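Local coordinates for protein GH26C (Muricauda sp. MAR_2010_75, PDB 6Q78) that probably hydrolyses internal beta-1,4-mannosidic linkages in mannans, as a family 26 glycoside hydrolase built on a TIM-barrel catalytic domain, at residues S115-I120 and S205-L210; W158-P163 and K197-K202; L46-E51 and N72-S77; S55-P60 and N264-F269. All coordinates share one frame; numbering follows the deposited sequence.

Interaction 1 (S115-I120 and S205-L210); sequences SDFMFI and SFTKSL
The methyl end of Ile120 stands almost exactly over the middle of the Phe206 ring: CD1 is 3.8 Å from the ring centroid and only 13° off the ring normal, a CH-pi contact of nearly ideal shape. The same ring meets a second aromatic neighbour in a less regular way. Phe117 directs its edge at Phe206, Phe117 CE1 coming to 3.7 Å from Phe206 CD1, and the pair meets obliquely, centroids 6.0 Å apart and planes at 85°. Next to this, Phe117 CZ lies 3.5 Å from OG1 of Thr207, a hydroxyl whose bonding partner is Ile203 O one turn back along the helix. In fold terms, the turn that leaves barrel strand 112-116 at its C-terminal end is here laid against helix 193-208, which belongs to the connection from strand 153-157 to the parallel strand 220-223. Phe156 of the former strand stacks on Phe117 and also touches Phe206. With its CG trans to the backbone N (chi1 178°), Phe206 reaches from the helix to Ile120. Putting an alanine at Phe206 would probably strip Ile120 CD1 of its aromatic platform and open a gap beside Phe117. The turn itself is shaped by an Asx turn, in which Asp116 OD1 accepts from Met118 N at 2.8 Å, met from above the carboxylate plane.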
# COMPACT_ATOMS: atom_id res chain seq x y z
N SER A 115 -0.23 -2.06 -6.78
CA SER A 115 -0.88 -3.18 -7.48
C SER A 115 -1.65 -4.03 -6.47
O SER A 115 -1.62 -3.77 -5.26
CB SER A 115 0.19 -4.08 -8.13
OG SER A 115 0.85 -3.29 -9.15
N ASP A 116 -2.35 -5.05 -6.97
CA ASP A 116 -3.27 -5.83 -6.12
C ASP A 116 -3.07 -7.30 -6.45
O ASP A 116 -3.01 -7.68 -7.62
CB ASP A 116 -4.71 -5.40 -6.42
CG ASP A 116 -5.73 -5.82 -5.34
OD1 ASP A 116 -5.59 -6.89 -4.69
OD2 ASP A 116 -6.75 -5.07 -5.20
N PHE A 117 -2.99 -8.14 -5.42
CA PHE A 117 -2.97 -9.59 -5.62
C PHE A 117 -4.33 -10.20 -5.98
O PHE A 117 -4.38 -11.39 -6.34
CB PHE A 117 -2.40 -10.31 -4.39
CG PHE A 117 -0.89 -10.31 -4.34
CD1 PHE A 117 -0.17 -11.01 -5.30
CD2 PHE A 117 -0.21 -9.65 -3.33
CE1 PHE A 117 1.23 -11.02 -5.28
CE2 PHE A 117 1.23 -9.65 -3.29
CZ PHE A 117 1.92 -10.36 -4.30
N MET A 118 -5.42 -9.42 -5.92
CA MET A 118 -6.78 -9.90 -6.21
C MET A 118 -6.89 -10.88 -7.39
O MET A 118 -7.37 -12.02 -7.23
CB MET A 118 -7.63 -8.66 -6.48
CG MET A 118 -9.07 -8.98 -6.88
SD MET A 118 -10.05 -7.46 -7.12
CE MET A 118 -9.19 -6.54 -8.41
N PHE A 119 -6.51 -10.46 -8.59
CA PHE A 119 -6.69 -11.34 -9.74
C PHE A 119 -5.64 -12.45 -9.76
O PHE A 119 -5.87 -13.51 -10.38
CB PHE A 119 -6.63 -10.48 -11.03
CG PHE A 119 -7.85 -9.57 -11.25
CD1 PHE A 119 -9.13 -9.94 -10.83
CD2 PHE A 119 -7.66 -8.29 -11.76
CE1 PHE A 119 -10.23 -9.09 -11.01
CE2 PHE A 119 -8.77 -7.45 -11.97
CZ PHE A 119 -10.03 -7.84 -11.57
N ILE A 120 -4.49 -12.24 -9.12
CA ILE A 120 -3.45 -13.25 -9.09
C ILE A 120 -3.88 -14.44 -8.26
O ILE A 120 -3.45 -15.59 -8.52
CB ILE A 120 -2.16 -12.57 -8.58
CG1 ILE A 120 -1.75 -11.47 -9.59
CG2 ILE A 120 -1.03 -13.57 -8.33
CD1 ILE A 120 -0.68 -10.53 -9.04
N SER A 205 5.03 -17.67 -5.26
CA SER A 205 5.60 -18.01 -6.56
C SER A 205 5.58 -16.80 -7.49
O SER A 205 6.55 -16.54 -8.21
CB SER A 205 4.91 -19.23 -7.18
OG SER A 205 3.59 -18.93 -7.53
N PHE A 206 4.50 -16.01 -7.44
CA PHE A 206 4.49 -14.79 -8.25
C PHE A 206 5.59 -13.85 -7.79
O PHE A 206 6.32 -13.27 -8.61
CB PHE A 206 3.11 -14.10 -8.14
CG PHE A 206 3.02 -12.81 -8.90
CD1 PHE A 206 3.36 -11.61 -8.30
CD2 PHE A 206 2.63 -12.80 -10.23
CE1 PHE A 206 3.25 -10.42 -9.01
CE2 PHE A 206 2.56 -11.62 -10.95
CZ PHE A 206 2.86 -10.43 -10.35
N THR A 207 5.67 -13.62 -6.48
CA THR A 207 6.64 -12.65 -5.97
C THR A 207 8.08 -13.07 -6.27
O THR A 207 8.92 -12.23 -6.65
CB THR A 207 6.41 -12.49 -4.47
OG1 THR A 207 5.09 -11.95 -4.24
CG2 THR A 207 7.43 -11.52 -3.85
N LYS A 208 8.39 -14.37 -6.13
CA LYS A 208 9.75 -14.82 -6.41
C LYS A 208 10.06 -14.87 -7.90
O LYS A 208 11.23 -15.08 -8.25
CB LYS A 208 9.96 -16.21 -5.85
CG LYS A 208 9.98 -16.28 -4.37
CD LYS A 208 10.15 -17.76 -4.01
CE LYS A 208 10.24 -17.97 -2.58
NZ LYS A 208 10.51 -19.44 -2.42
N SER A 209 9.06 -14.66 -8.76
CA SER A 209 9.26 -14.63 -10.20
C SER A 209 9.63 -13.24 -10.70
O SER A 209 9.96 -13.11 -11.88
CB SER A 209 7.99 -15.07 -10.96
OG SER A 209 7.07 -13.99 -11.14
N LEU A 210 9.57 -12.21 -9.85
CA LEU A 210 9.74 -10.83 -10.30
C LEU A 210 11.22 -10.51 -10.39
O LEU A 210 11.84 -10.13 -9.38
CB LEU A 210 9.06 -9.87 -9.31
CG LEU A 210 7.57 -10.08 -9.13
CD1 LEU A 210 7.07 -9.17 -8.00
CD2 LEU A 210 6.84 -9.73 -10.47

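Interaction 2 (W158-P163 and K197-K202); sequences WHFREP and KQKLEK
Lys199 reaches from its helix toward Trp158 and Phe160, and its aliphatic part can be followed atom by atom. CB meets the rim of the indole near the ring plane, 4.1 Å from Trp158 CZ2 and equally near CH2. CG comes next to the other aromatic group, 3.9 Å from Phe160 CE1, in an oblique approach. At this point the chain bends (chi2 -51°), and CD and CE carry the ammonium group away from the rings. NZ ends in a polar niche, hydrogen-bonded to the carbonyl of Thr121 and salt-bridged to Asp123. The methylenes thus serve as hydrocarbon while the charge is probably balanced beyond them by Asp123. One residue on, Leu200 presents CD2 to Trp158 CZ3 at 3.9 Å. The contact joins the loop that follows strand 153-157 to helix 193-208, at the C-terminal end of the barrel strands, the end where TIM-barrel enzymes carry their active sites. His159 NE2 hydrogen-bonds a Tris molecule, probably from the crystallisation liquor. His159 is also the centre of an inverse gamma turn, whose Phe160 N to Trp158 O bond is weak. Across this turn the two aromatic groups lie against each other: Trp158 CZ2 lies 3.4 Å above the Phe160 ring plane, toward its rim, while Phe160 CB covers one face of the indole. Replacing Trp158 by a leucine would probably leave Lys199 CB and Leu200 CD2 without the indole rim they pack on, and Thr121 OG1 without the NE1 donor.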
# COMPACT_ATOMS: atom_id res chain seq x y z
N TRP A 158 -4.26 -6.62 -1.22
CA TRP A 158 -4.85 -7.91 -1.58
C TRP A 158 -6.34 -7.86 -1.29
O TRP A 158 -6.78 -8.11 -0.15
CB TRP A 158 -4.17 -9.01 -0.79
CG TRP A 158 -4.60 -10.39 -1.20
CD1 TRP A 158 -5.26 -10.75 -2.36
CD2 TRP A 158 -4.32 -11.60 -0.51
NE1 TRP A 158 -5.44 -12.13 -2.40
CE2 TRP A 158 -4.86 -12.67 -1.28
CE3 TRP A 158 -3.70 -11.90 0.70
CZ2 TRP A 158 -4.76 -13.99 -0.88
CZ3 TRP A 158 -3.63 -13.23 1.11
CH2 TRP A 158 -4.14 -14.25 0.32
N HIS A 159 -7.14 -7.59 -2.34
CA HIS A 159 -8.59 -7.71 -2.20
C HIS A 159 -8.93 -9.18 -2.41
O HIS A 159 -9.25 -9.65 -3.52
CB HIS A 159 -9.32 -6.78 -3.16
CG HIS A 159 -9.28 -5.34 -2.73
ND1 HIS A 159 -8.22 -4.51 -3.03
CD2 HIS A 159 -10.19 -4.58 -2.05
CE1 HIS A 159 -8.46 -3.31 -2.52
NE2 HIS A 159 -9.64 -3.33 -1.91
N PHE A 160 -8.80 -9.93 -1.31
CA PHE A 160 -8.87 -11.39 -1.28
C PHE A 160 -10.33 -11.82 -1.15
O PHE A 160 -10.99 -11.55 -0.15
CB PHE A 160 -8.02 -11.83 -0.08
CG PHE A 160 -7.97 -13.33 0.20
CD1 PHE A 160 -8.21 -14.27 -0.79
CD2 PHE A 160 -7.62 -13.77 1.47
CE1 PHE A 160 -8.13 -15.64 -0.49
CE2 PHE A 160 -7.58 -15.12 1.77
CZ PHE A 160 -7.84 -16.05 0.80
N ARG A 161 -10.86 -12.43 -2.21
CA ARG A 161 -12.25 -12.89 -2.17
C ARG A 161 -12.38 -13.99 -1.12
O ARG A 161 -11.51 -14.85 -0.98
CB ARG A 161 -12.71 -13.35 -3.56
CG ARG A 161 -12.74 -12.18 -4.54
CD ARG A 161 -13.04 -12.61 -5.96
NE ARG A 161 -12.61 -11.56 -6.87
CZ ARG A 161 -13.34 -10.51 -7.22
NH1 ARG A 161 -14.56 -10.34 -6.75
NH2 ARG A 161 -12.80 -9.59 -8.05
N GLU A 162 -13.50 -13.97 -0.41
CA GLU A 162 -13.66 -14.83 0.74
C GLU A 162 -13.63 -16.29 0.31
O GLU A 162 -14.02 -16.62 -0.82
CB GLU A 162 -14.96 -14.48 1.49
CG GLU A 162 -16.28 -14.84 0.74
CD GLU A 162 -16.59 -16.32 0.79
OE1 GLU A 162 -17.23 -16.85 -0.17
OE2 GLU A 162 -16.21 -16.95 1.81
N PRO A 163 -13.19 -17.19 1.20
CA PRO A 163 -12.75 -18.53 0.76
C PRO A 163 -13.85 -19.53 0.46
O PRO A 163 -13.59 -20.51 -0.26
CB PRO A 163 -11.88 -19.02 1.94
CG PRO A 163 -12.51 -18.33 3.13
CD PRO A 163 -12.82 -16.93 2.59
N LYS A 197 -3.38 -21.58 2.53
CA LYS A 197 -1.96 -21.85 2.27
C LYS A 197 -1.68 -21.88 0.78
O LYS A 197 -0.65 -21.36 0.34
CB LYS A 197 -1.51 -23.14 2.96
CG LYS A 197 -1.39 -22.98 4.48
CD LYS A 197 -0.79 -24.22 5.18
CE LYS A 197 -1.60 -25.46 5.08
NZ LYS A 197 -0.82 -26.45 5.90
N GLN A 198 -2.59 -22.45 -0.02
CA GLN A 198 -2.38 -22.48 -1.47
C GLN A 198 -2.37 -21.07 -2.05
O GLN A 198 -1.59 -20.78 -2.96
CB GLN A 198 -3.44 -23.36 -2.14
CG GLN A 198 -3.10 -23.74 -3.58
CD GLN A 198 -3.29 -22.61 -4.56
OE1 GLN A 198 -4.29 -21.88 -4.52
NE2 GLN A 198 -2.32 -22.43 -5.47
N LYS A 199 -3.23 -20.18 -1.54
CA LYS A 199 -3.20 -18.79 -2.02
C LYS A 199 -1.87 -18.12 -1.68
O LYS A 199 -1.31 -17.37 -2.49
CB LYS A 199 -4.35 -17.99 -1.41
CG LYS A 199 -5.75 -18.48 -1.74
CD LYS A 199 -5.96 -18.69 -3.25
CE LYS A 199 -7.46 -18.95 -3.51
NZ LYS A 199 -7.73 -19.16 -4.99
N LEU A 200 -1.36 -18.35 -0.45
CA LEU A 200 -0.05 -17.78 -0.10
C LEU A 200 1.05 -18.38 -0.97
O LEU A 200 2.01 -17.68 -1.33
CB LEU A 200 0.26 -18.00 1.38
CG LEU A 200 -0.73 -17.29 2.31
CD1 LEU A 200 -0.21 -17.58 3.72
CD2 LEU A 200 -0.80 -15.78 2.07
N GLU A 201 0.93 -19.65 -1.32
CA GLU A 201 1.92 -20.25 -2.22
C GLU A 201 1.89 -19.58 -3.59
O GLU A 201 2.94 -19.39 -4.21
CB GLU A 201 1.67 -21.76 -2.32
CG GLU A 201 2.05 -22.48 -1.00
CD GLU A 201 1.31 -23.80 -0.76
OE1 GLU A 201 0.76 -24.38 -1.73
OE2 GLU A 201 1.29 -24.27 0.41
N LYS A 202 0.69 -19.20 -4.07
CA LYS A 202 0.61 -18.47 -5.34
C LYS A 202 1.22 -17.07 -5.20
O LYS A 202 1.97 -16.63 -6.08
CB LYS A 202 -0.85 -18.36 -5.79
CG LYS A 202 -1.06 -17.56 -7.09
CD LYS A 202 -0.30 -18.24 -8.26
CE LYS A 202 -0.26 -17.33 -9.50
NZ LYS A 202 -1.64 -17.06 -10.04

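Interaction 3 (L46-E51 and N72-S77); sequences LDFEPE and NLKLLS
Phe48 is the flat group of this contact, and its edge faces the helix: CZ lies 4.3 Å from Lys74 CG, which sits near the ring plane. One face of the ring is turned to the Phe56 ring, at about 40° to it, and over the opposite face comes Leu46 CD1, 4.0 Å from Phe48 CZ. The aromatic ring is therefore sandwiched within the N-terminal extension, which here lies against helix 64-76, the helix leading into the first barrel strand, 81-86. Tyr71 on the preceding turn of that helix touches both Leu46 and Phe48. Most of the direct contact is made by Leu46, whose two methyl branches divide the work. CD1 rests on the helix backbone, 3.8 Å from Leu75 CA, while CD2 lies 3.8 Å from the carbonyl O of Lys74 and also reaches the CG of that lysine. At the branch point, Leu46 CG meets Leu75 CD1 at 3.9 Å. Leu75 can offer this methyl because its CG is trans to the backbone N (chi1 177°), which brings the end of its side chain up to Leu46. Of the Lys74 side chain, CG makes the contact: the chain then bends at chi2 and sends NZ to Lys329 O, just before strand 330-336. The lysine carbonyl brushed by Leu46 is itself held by two donors, Gln78 NE2 and Ser77 OG, the latter at 2.7 Å from Lys74 O and tilted 32° out of the carbonyl plane.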
# COMPACT_ATOMS: atom_id res chain seq x y z
N LEU A 46 19.82 9.26 10.23
CA LEU A 46 19.24 8.19 11.02
C LEU A 46 20.17 7.81 12.17
O LEU A 46 21.36 8.12 12.16
CB LEU A 46 18.98 6.93 10.18
CG LEU A 46 18.04 7.15 9.00
CD1 LEU A 46 17.93 5.89 8.17
CD2 LEU A 46 16.68 7.62 9.49
N ASP A 47 19.60 7.12 13.15
CA ASP A 47 20.32 6.72 14.35
C ASP A 47 21.01 5.37 14.21
O ASP A 47 21.56 4.88 15.19
CB ASP A 47 19.36 6.69 15.55
N PHE A 48 20.98 4.77 13.02
CA PHE A 48 21.67 3.51 12.75
C PHE A 48 22.38 3.59 11.40
O PHE A 48 22.01 4.38 10.53
CB PHE A 48 20.72 2.29 12.83
CG PHE A 48 19.60 2.30 11.80
CD1 PHE A 48 18.40 2.93 12.07
CD2 PHE A 48 19.73 1.63 10.58
CE1 PHE A 48 17.36 2.93 11.14
CE2 PHE A 48 18.71 1.62 9.66
CZ PHE A 48 17.51 2.28 9.93
N GLU A 49 23.40 2.74 11.24
CA GLU A 49 24.17 2.69 10.01
C GLU A 49 23.47 1.81 8.98
O GLU A 49 22.78 0.85 9.33
CB GLU A 49 25.54 2.10 10.26
CG GLU A 49 26.39 2.91 11.19
CD GLU A 49 26.73 4.28 10.63
OE1 GLU A 49 26.85 4.40 9.39
OE2 GLU A 49 26.87 5.23 11.43
N PRO A 50 23.68 2.09 7.69
CA PRO A 50 23.06 1.25 6.65
C PRO A 50 23.33 -0.23 6.83
O PRO A 50 22.44 -1.06 6.60
CB PRO A 50 23.68 1.78 5.34
CG PRO A 50 24.31 3.09 5.68
CD PRO A 50 24.59 3.12 7.14
N GLU A 51 24.56 -0.60 7.22
CA GLU A 51 24.94 -2.00 7.30
C GLU A 51 24.17 -2.75 8.38
O GLU A 51 24.11 -3.98 8.35
CB GLU A 51 26.44 -2.12 7.57
CG GLU A 51 26.90 -1.32 8.79
CD GLU A 51 27.44 0.07 8.45
OE1 GLU A 51 28.31 0.55 9.20
OE2 GLU A 51 27.01 0.67 7.44
N ASN A 72 16.38 3.10 2.61
CA ASN A 72 16.22 4.35 1.88
C ASN A 72 14.86 4.99 2.13
O ASN A 72 14.76 6.22 2.11
CB ASN A 72 16.46 4.13 0.38
CG ASN A 72 17.93 4.09 0.04
OD1 ASN A 72 18.64 5.02 0.38
ND2 ASN A 72 18.39 3.01 -0.58
N LEU A 73 13.81 4.18 2.34
CA LEU A 73 12.52 4.77 2.71
C LEU A 73 12.60 5.43 4.07
O LEU A 73 12.04 6.52 4.28
CB LEU A 73 11.42 3.70 2.75
CG LEU A 73 10.88 3.27 1.40
CD1 LEU A 73 9.99 2.07 1.53
CD2 LEU A 73 10.08 4.43 0.75
N LYS A 74 13.24 4.76 5.02
CA LYS A 74 13.36 5.31 6.36
C LYS A 74 14.16 6.61 6.33
O LYS A 74 13.79 7.59 6.98
CB LYS A 74 14.01 4.27 7.27
CG LYS A 74 14.18 4.67 8.73
CD LYS A 74 12.86 4.82 9.45
CE LYS A 74 13.14 4.95 10.94
NZ LYS A 74 11.91 5.37 11.65
N LEU A 75 15.24 6.64 5.53
CA LEU A 75 16.09 7.82 5.43
C LEU A 75 15.34 8.98 4.80
O LEU A 75 15.33 10.10 5.33
CB LEU A 75 17.36 7.49 4.63
CG LEU A 75 18.27 8.69 4.41
CD1 LEU A 75 18.76 9.21 5.74
CD2 LEU A 75 19.44 8.30 3.52
N LEU A 76 14.68 8.73 3.66
CA LEU A 76 14.05 9.87 2.99
C LEU A 76 12.84 10.38 3.78
O LEU A 76 12.55 11.59 3.74
CB LEU A 76 13.71 9.55 1.54
CG LEU A 76 12.52 8.67 1.28
CD1 LEU A 76 11.22 9.49 1.28
CD2 LEU A 76 12.70 8.02 -0.11
N SER A 77 12.23 9.52 4.60
CA SER A 77 11.09 9.96 5.41
C SER A 77 11.45 11.06 6.41
O SER A 77 10.55 11.73 6.93
CB SER A 77 10.40 8.76 6.11
OG SER A 77 11.17 8.37 7.24

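Interaction 4 (S55-P60 and N264-F269); sequences SFMVNP and NMLFAF
Two apolar pairs make up the tight part of this contact: Met57 CE with Leu266 CD2 at 3.7 Å, and Val58 CG1 with Phe267 CD2 at 3.8 Å. They press the loop ahead of helix 64-76 onto barrel strand 265-269, so a chain segment from before the first barrel strand covers a strand from much later in the TIM barrel. Met57 gets there by a kink at its end, chi3 63° turning the methyl toward the leucine, whereas Val58 uses the branch lying trans to its backbone N (chi1 168°) and meets the phenyl ring obliquely. The ring is also covered by its own strand, Met265 CG lying over one face near the rim. Asp292 also ties the two backbones, one carboxylate oxygen accepting from Val58 N and the other from Phe267 N. Beyond Val58 the packing gives way to water. Asn59 makes no direct contact with the strand, and two waters bridge the gap to Met265. The first accepts from both Asn59 ND2, at 3.0 Å, and Met265 N, at 3.1 Å; the amide nitrogen of Asn59 has a further partner in Asn263 OD1. The second water accepts from the backbone, 3.0 Å from Asn59 N, and donates to Met265 O, a longer bond of 3.3 Å.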
# COMPACT_ATOMS: atom_id res chain seq x y z
N SER A 55 18.97 -5.70 11.00
CA SER A 55 18.57 -5.95 12.38
C SER A 55 17.26 -5.27 12.75
O SER A 55 16.73 -5.53 13.84
CB SER A 55 19.70 -5.55 13.35
OG SER A 55 19.81 -4.13 13.44
N PHE A 56 16.72 -4.42 11.87
CA PHE A 56 15.47 -3.71 12.12
C PHE A 56 14.33 -4.19 11.24
O PHE A 56 13.25 -3.59 11.27
CB PHE A 56 15.68 -2.21 11.94
CG PHE A 56 16.67 -1.67 12.89
CD1 PHE A 56 16.33 -1.50 14.22
CD2 PHE A 56 17.98 -1.43 12.49
CE1 PHE A 56 17.25 -1.04 15.12
CE2 PHE A 56 18.91 -0.97 13.41
CZ PHE A 56 18.54 -0.78 14.71
N MET A 57 14.56 -5.25 10.47
CA MET A 57 13.62 -5.75 9.48
C MET A 57 12.91 -7.02 9.94
O MET A 57 13.47 -7.84 10.68
CB MET A 57 14.34 -6.06 8.17
CG MET A 57 14.84 -4.79 7.52
SD MET A 57 15.83 -5.10 6.04
CE MET A 57 14.60 -5.88 4.96
N VAL A 58 11.66 -7.19 9.49
CA VAL A 58 10.96 -8.45 9.75
C VAL A 58 11.80 -9.62 9.25
O VAL A 58 11.91 -10.67 9.91
CB VAL A 58 9.56 -8.44 9.09
CG1 VAL A 58 8.96 -9.84 9.10
CG2 VAL A 58 8.67 -7.51 9.83
N ASN A 59 12.39 -9.46 8.07
CA ASN A 59 13.17 -10.54 7.47
C ASN A 59 14.63 -10.13 7.37
O ASN A 59 15.03 -9.49 6.39
CB ASN A 59 12.62 -10.94 6.11
CG ASN A 59 13.39 -12.06 5.49
OD1 ASN A 59 14.26 -12.66 6.15
ND2 ASN A 59 13.08 -12.38 4.23
N PRO A 60 15.45 -10.44 8.38
CA PRO A 60 16.88 -10.10 8.28
C PRO A 60 17.60 -10.83 7.16
O PRO A 60 18.75 -10.48 6.86
CB PRO A 60 17.42 -10.50 9.66
CG PRO A 60 16.46 -11.50 10.16
CD PRO A 60 15.12 -11.09 9.65
N ASN A 264 12.00 -11.17 -0.80
CA ASN A 264 11.91 -9.86 -1.43
C ASN A 264 10.61 -9.15 -1.04
O ASN A 264 9.92 -8.56 -1.88
CB ASN A 264 12.10 -9.95 -2.95
CG ASN A 264 11.12 -10.90 -3.66
OD1 ASN A 264 10.86 -12.02 -3.22
ND2 ASN A 264 10.64 -10.47 -4.82
N MET A 265 10.25 -9.20 0.24
CA MET A 265 9.00 -8.63 0.75
C MET A 265 9.26 -7.84 2.03
O MET A 265 9.93 -8.33 2.95
CB MET A 265 8.02 -9.76 1.06
CG MET A 265 6.57 -9.38 1.13
SD MET A 265 5.59 -10.92 1.13
CE MET A 265 4.95 -11.00 -0.53
N LEU A 266 8.70 -6.64 2.09
CA LEU A 266 8.49 -5.89 3.33
C LEU A 266 7.00 -5.98 3.64
O LEU A 266 6.18 -6.18 2.74
CB LEU A 266 8.85 -4.42 3.12
CG LEU A 266 10.30 -4.09 2.72
CD1 LEU A 266 10.49 -2.56 2.65
CD2 LEU A 266 11.28 -4.64 3.77
N PHE A 267 6.65 -5.88 4.92
CA PHE A 267 5.28 -6.08 5.38
C PHE A 267 4.70 -4.79 5.95
O PHE A 267 5.30 -4.18 6.84
CB PHE A 267 5.23 -7.19 6.44
CG PHE A 267 5.67 -8.52 5.91
CD1 PHE A 267 4.77 -9.37 5.29
CD2 PHE A 267 7.00 -8.89 5.98
CE1 PHE A 267 5.18 -10.60 4.74
CE2 PHE A 267 7.42 -10.11 5.46
CZ PHE A 267 6.49 -10.96 4.85
N ALA A 268 3.51 -4.41 5.46
CA ALA A 268 2.86 -3.16 5.84
C ALA A 268 1.52 -3.43 6.51
O ALA A 268 0.68 -4.14 5.96
CB ALA A 268 2.63 -2.30 4.57
N PHE A 269 1.31 -2.80 7.67
CA PHE A 269 0.11 -2.89 8.48
C PHE A 269 -0.65 -1.59 8.31
O PHE A 269 -0.08 -0.51 8.54
CB PHE A 269 0.58 -3.00 9.95
CG PHE A 269 -0.51 -2.92 11.00
CD1 PHE A 269 -1.29 -4.04 11.30
CD2 PHE A 269 -0.68 -1.76 11.75
CE1 PHE A 269 -2.27 -3.98 12.32
CE2 PHE A 269 -1.66 -1.70 12.77
CZ PHE A 269 -2.45 -2.80 13.04
O HOH W 1 11.03 -10.84 2.71
O HOH W 2 11.16 -7.67 5.94

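Overall arrangement
From the N terminus, the extension at 46-51 closes a short loop on helix 64-76 in interaction 3. Before that loop is complete the chain passes through 55-60, which waits some two hundred residues for strand 265-269; interactions 3 and 4 therefore cross, and they touch where Phe48 meets Phe56. Interaction 1 lies inside the long loop of interaction 4, and interaction 2 is nested again inside interaction 1. These inner two share helix 193-208 and are joined by Asp116 with His159 and by the Ile120 carbonyl with Lys202. Thr207 O and Asn264 ND2 link interaction 1 to interaction 4, whereas interaction 3 stays about 14 Å from interaction 1 at the nearest atoms.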